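Local coordinates for glutathione S-transferase (Gordonia bronchialis, PDB 4PTS), which probably acts as a glutathione transferase, using the thiol chemistry of glutathione on small-molecule substrates, at residues F270-T282 / P333-V345. Residues are numbered along the deposited sequence; the frame is centred on the assembly and turned at random.
Sequences FQTPGFGDTTDFT and PIAAEVVPAQNWV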
loop_
_atom_site.group_PDB
_atom_site.type_symbol
_atom_site.label_atom_id
_atom_site.label_comp_id
_atom_site.label_asym_id
_atom_site.label_seq_id
_atom_site.Cartn_x
_atom_site.Cartn_y
_atom_site.Cartn_z
ATOM N N PHE B 270 9.848 -4.566 18.804
ATOM C CA PHE B 270 8.668 -3.817 19.200
ATOM C C PHE B 270 8.230 -4.194 20.606
ATOM O O PHE B 270 7.877 -3.335 21.415
ATOM C CB PHE B 270 7.518 -4.086 18.250
ATOM C CG PHE B 270 6.320 -3.246 18.516
ATOM C CD1 PHE B 270 6.177 -2.005 17.919
ATOM C CD2 PHE B 270 5.354 -3.687 19.370
ATOM C CE1 PHE B 270 5.062 -1.218 18.176
ATOM C CE2 PHE B 270 4.245 -2.926 19.644
ATOM C CZ PHE B 270 4.090 -1.693 19.048
ATOM N N GLN B 271 8.239 -5.500 20.878
ATOM C CA GLN B 271 7.829 -6.041 22.178
ATOM C C GLN B 271 8.881 -5.827 23.277
ATOM O O GLN B 271 8.615 -6.080 24.444
ATOM C CB GLN B 271 7.482 -7.526 22.046
ATOM C CG GLN B 271 6.305 -7.784 21.123
ATOM C CD GLN B 271 6.101 -9.252 20.815
ATOM O OE1 GLN B 271 6.580 -10.124 21.543
ATOM N NE2 GLN B 271 5.343 -9.539 19.752
ATOM N N THR B 272 10.064 -5.362 22.895
ATOM C CA THR B 272 11.104 -5.038 23.851
ATOM C C THR B 272 10.816 -3.649 24.477
ATOM O O THR B 272 10.612 -2.679 23.748
ATOM C CB THR B 272 12.494 -5.078 23.169
ATOM O OG1 THR B 272 12.718 -6.377 22.607
ATOM C CG2 THR B 272 13.589 -4.782 24.155
ATOM N N PRO B 273 10.789 -3.546 25.829
ATOM C CA PRO B 273 10.521 -2.234 26.444
ATOM C C PRO B 273 11.445 -1.107 25.978
ATOM O O PRO B 273 12.641 -1.289 25.840
ATOM C CB PRO B 273 10.724 -2.498 27.929
ATOM C CG PRO B 273 10.446 -3.965 28.089
ATOM C CD PRO B 273 10.916 -4.619 26.837
ATOM N N GLY B 274 10.865 0.060 25.756
ATOM C CA GLY B 274 11.588 1.200 25.212
ATOM C C GLY B 274 11.437 1.385 23.696
ATOM O O GLY B 274 11.889 2.387 23.143
ATOM N N PHE B 275 10.802 0.428 23.022
ATOM C CA PHE B 275 10.648 0.461 21.568
ATOM C C PHE B 275 9.189 0.695 21.175
ATOM O O PHE B 275 8.825 1.777 20.747
ATOM C CB PHE B 275 11.127 -0.866 20.980
ATOM C CG PHE B 275 12.612 -0.999 20.910
ATOM C CD1 PHE B 275 13.330 -1.423 22.000
ATOM C CD2 PHE B 275 13.286 -0.725 19.742
ATOM C CE1 PHE B 275 14.701 -1.560 21.936
ATOM C CE2 PHE B 275 14.659 -0.869 19.655
ATOM C CZ PHE B 275 15.369 -1.270 20.758
ATOM N N GLY B 276 8.361 -0.333 21.335
ATOM C CA GLY B 276 6.963 -0.260 20.990
ATOM C C GLY B 276 6.261 0.770 21.823
ATOM O O GLY B 276 5.417 1.479 21.319
ATOM N N ASP B 277 6.654 0.900 23.084
ATOM C CA ASP B 277 6.074 1.940 23.921
ATOM C C ASP B 277 6.468 3.391 23.531
ATOM O O ASP B 277 6.073 4.350 24.196
ATOM C CB ASP B 277 6.352 1.674 25.412
ATOM C CG ASP B 277 7.842 1.539 25.743
ATOM O OD1 ASP B 277 8.635 2.475 25.502
ATOM O OD2 ASP B 277 8.216 0.502 26.317
ATOM N N THR B 278 7.258 3.574 22.485
ATOM C CA THR B 278 7.575 4.923 22.031
ATOM C C THR B 278 6.833 5.218 20.740
ATOM O O THR B 278 6.933 6.318 20.186
ATOM C CB THR B 278 9.096 5.116 21.802
ATOM O OG1 THR B 278 9.550 4.280 20.725
ATOM C CG2 THR B 278 9.893 4.784 23.081
ATOM N N THR B 279 6.058 4.245 20.280
ATOM C CA THR B 279 5.561 4.255 18.913
ATOM C C THR B 279 4.086 4.570 18.828
ATOM O O THR B 279 3.272 3.784 19.293
ATOM C CB THR B 279 5.816 2.903 18.263
ATOM O OG1 THR B 279 7.216 2.619 18.348
ATOM C CG2 THR B 279 5.390 2.920 16.817
ATOM N N ASP B 280 3.769 5.742 18.261
ATOM C CA ASP B 280 2.382 6.223 18.096
ATOM C C ASP B 280 1.942 6.154 16.626
ATOM O O ASP B 280 2.263 7.027 15.821
ATOM C CB ASP B 280 2.247 7.653 18.639
ATOM C CG ASP B 280 0.797 8.196 18.563
ATOM O OD1 ASP B 280 0.095 7.908 17.548
ATOM O OD2 ASP B 280 0.371 8.915 19.519
ATOM N N PHE B 281 1.204 5.105 16.288
ATOM C CA PHE B 281 0.832 4.856 14.919
ATOM C C PHE B 281 -0.146 5.887 14.394
ATOM O O PHE B 281 -0.191 6.144 13.193
ATOM C CB PHE B 281 0.203 3.476 14.788
ATOM C CG PHE B 281 1.140 2.339 15.097
ATOM C CD1 PHE B 281 2.115 1.959 14.187
ATOM C CD2 PHE B 281 1.026 1.630 16.282
ATOM C CE1 PHE B 281 2.967 0.905 14.460
ATOM C CE2 PHE B 281 1.873 0.577 16.561
ATOM C CZ PHE B 281 2.850 0.217 15.648
ATOM N N THR B 282 -0.946 6.479 15.250
ATOM C CA THR B 282 -1.875 7.441 14.726
ATOM C C THR B 282 -1.133 8.677 14.255
ATOM O O THR B 282 -1.363 9.149 13.153
ATOM C CB THR B 282 -2.995 7.763 15.724
ATOM O OG1 THR B 282 -3.738 6.557 15.946
ATOM C CG2 THR B 282 -3.952 8.826 15.173
ATOM N N PRO B 333 7.248 3.669 30.662
ATOM C CA PRO B 333 7.541 5.115 30.550
ATOM C C PRO B 333 6.943 5.957 31.678
ATOM O O PRO B 333 6.024 5.517 32.338
ATOM C CB PRO B 333 6.923 5.515 29.182
ATOM C CG PRO B 333 6.628 4.239 28.466
ATOM C CD PRO B 333 6.475 3.162 29.508
ATOM N N ILE B 334 7.444 7.174 31.866
ATOM C CA ILE B 334 6.794 8.101 32.786
ATOM C C ILE B 334 5.421 8.369 32.195
ATOM O O ILE B 334 5.253 8.271 30.991
ATOM C CB ILE B 334 7.581 9.422 33.012
ATOM C CG1 ILE B 334 7.373 10.425 31.875
ATOM C CG2 ILE B 334 9.077 9.161 33.214
ATOM C CD1 ILE B 334 8.000 11.791 32.135
ATOM N N ALA B 335 4.453 8.725 33.025
ATOM C CA ALA B 335 3.044 8.745 32.598
ATOM C C ALA B 335 2.683 9.748 31.476
ATOM O O ALA B 335 1.721 9.504 30.735
ATOM C CB ALA B 335 2.139 8.955 33.794
ATOM N N ALA B 336 3.428 10.854 31.330
ATOM C CA ALA B 336 3.132 11.840 30.267
ATOM C C ALA B 336 3.749 11.456 28.922
ATOM O O ALA B 336 3.476 12.073 27.893
ATOM C CB ALA B 336 3.599 13.229 30.662
ATOM N N GLU B 337 4.583 10.436 28.941
ATOM C CA GLU B 337 5.216 9.938 27.747
ATOM C C GLU B 337 4.563 8.640 27.262
ATOM O O GLU B 337 5.103 7.977 26.373
ATOM C CB GLU B 337 6.675 9.657 28.047
ATOM C CG GLU B 337 7.498 10.888 28.355
ATOM C CD GLU B 337 8.938 10.530 28.727
ATOM O OE1 GLU B 337 9.283 9.297 28.777
ATOM O OE2 GLU B 337 9.713 11.495 28.991
ATOM N N VAL B 338 3.433 8.240 27.847
ATOM C CA VAL B 338 2.782 7.000 27.424
ATOM C C VAL B 338 1.937 7.322 26.209
ATOM O O VAL B 338 1.377 8.410 26.079
ATOM C CB VAL B 338 1.950 6.364 28.567
ATOM C CG1 VAL B 338 1.189 5.144 28.074
ATOM C CG2 VAL B 338 2.852 5.990 29.734
ATOM N N VAL B 339 1.895 6.384 25.285
ATOM C CA VAL B 339 1.133 6.563 24.061
ATOM C C VAL B 339 -0.332 6.226 24.368
ATOM O O VAL B 339 -0.629 5.147 24.888
ATOM C CB VAL B 339 1.671 5.641 22.955
ATOM C CG1 VAL B 339 0.829 5.771 21.706
ATOM C CG2 VAL B 339 3.122 5.966 22.652
ATOM N N PRO B 340 -1.256 7.145 24.065
ATOM C CA PRO B 340 -2.686 6.907 24.308
ATOM C C PRO B 340 -3.131 5.598 23.681
ATOM O O PRO B 340 -2.742 5.316 22.561
ATOM C CB PRO B 340 -3.368 8.085 23.602
ATOM C CG PRO B 340 -2.337 9.150 23.540
ATOM C CD PRO B 340 -0.994 8.478 23.502
ATOM N N ALA B 341 -3.935 4.821 24.392
ATOM C CA ALA B 341 -4.228 3.428 24.004
ATOM C C ALA B 341 -4.848 3.289 22.589
ATOM O O ALA B 341 -4.511 2.362 21.833
ATOM C CB ALA B 341 -5.124 2.775 25.061
ATOM N N GLN B 342 -5.779 4.200 22.291
ATOM C CA GLN B 342 -6.393 4.388 20.961
ATOM C C GLN B 342 -5.412 4.670 19.811
ATOM O O GLN B 342 -5.719 4.390 18.660
ATOM C CB GLN B 342 -7.334 5.574 21.040
ATOM C CG GLN B 342 -6.575 6.840 21.402
ATOM C CD GLN B 342 -7.434 7.862 22.087
ATOM O OE1 GLN B 342 -7.117 8.306 23.201
ATOM N NE2 GLN B 342 -8.534 8.258 21.425
ATOM N N ASN B 343 -4.264 5.254 20.133
ATOM C CA ASN B 343 -3.221 5.540 19.161
ATOM C C ASN B 343 -2.200 4.420 19.013
ATOM O O ASN B 343 -1.329 4.473 18.146
ATOM C CB ASN B 343 -2.457 6.800 19.574
ATOM C CG ASN B 343 -3.261 8.080 19.427
ATOM O OD1 ASN B 343 -2.734 9.152 19.678
ATOM N ND2 ASN B 343 -4.527 7.979 19.029
ATOM N N TRP B 344 -2.298 3.417 19.879
ATOM C CA TRP B 344 -1.374 2.289 19.896
ATOM C C TRP B 344 -2.079 1.073 19.289
ATOM O O TRP B 344 -3.115 1.217 18.651
ATOM C CB TRP B 344 -0.949 2.017 21.344
ATOM C CG TRP B 344 0.398 1.424 21.485
ATOM C CD1 TRP B 344 1.552 1.951 21.045
ATOM C CD2 TRP B 344 0.726 0.184 22.119
ATOM N NE1 TRP B 344 2.595 1.122 21.349
ATOM C CE2 TRP B 344 2.112 0.022 22.012
ATOM C CE3 TRP B 344 -0.025 -0.811 22.765
ATOM C CZ2 TRP B 344 2.773 -1.099 22.533
ATOM C CZ3 TRP B 344 0.624 -1.920 23.275
ATOM C CH2 TRP B 344 2.008 -2.053 23.159
ATOM N N VAL B 345 -1.511 -0.113 19.487
ATOM C CA VAL B 345 -2.187 -1.353 19.098
ATOM C C VAL B 345 -3.347 -1.632 20.067
ATOM O O VAL B 345 -3.241 -1.352 21.256
ATOM C CB VAL B 345 -1.236 -2.569 18.981
ATOM C CG1 VAL B 345 0.102 -2.188 18.342
ATOM C CG2 VAL B 345 -1.010 -3.196 20.327
#
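Trp344 donates its indole NE1 to the carbonyl oxygen Gly276 O at 2.8 Å, nearly straight at 161°. The oxygen lies close to the indole plane, but the N-H arrives above the plane of the carbonyl; Thr279 N reaches the same oxygen from the opposite face, so two donors grip it. Thr279 O also sits at the indole edge, 3.1 Å from Trp344 CD1, and with the NE1 bond helps set how the indole is turned. A weak backbone bond, Phe281 N to Asn343 O at 3.2 Å, ties the start of helix 281-291 to the tail, while Asp280 caps that helix through Gln283 N.

Apolar contacts fill in around these bonds. Phe270, its ring swung away from the backbone N (chi1 -174°), brings CE2 to 3.7 Å from Trp344 CZ2; the rings are nearly parallel but slid aside, with little overlap, and Gly276 CA covers one face of the phenyl. Val345 CG1 touches Phe281 CE2 at 3.7 Å. The methyl Val339 CG2 lies against a carbonyl oxygen, Asp277 O.

Asp277 and Glu337 form salt bridges with Arg67 and Arg66 of helix 57-68. The C-terminal tail thus packs along the turn linking helices 260-270 and 281-291 of the all-helical GST C-terminal domain.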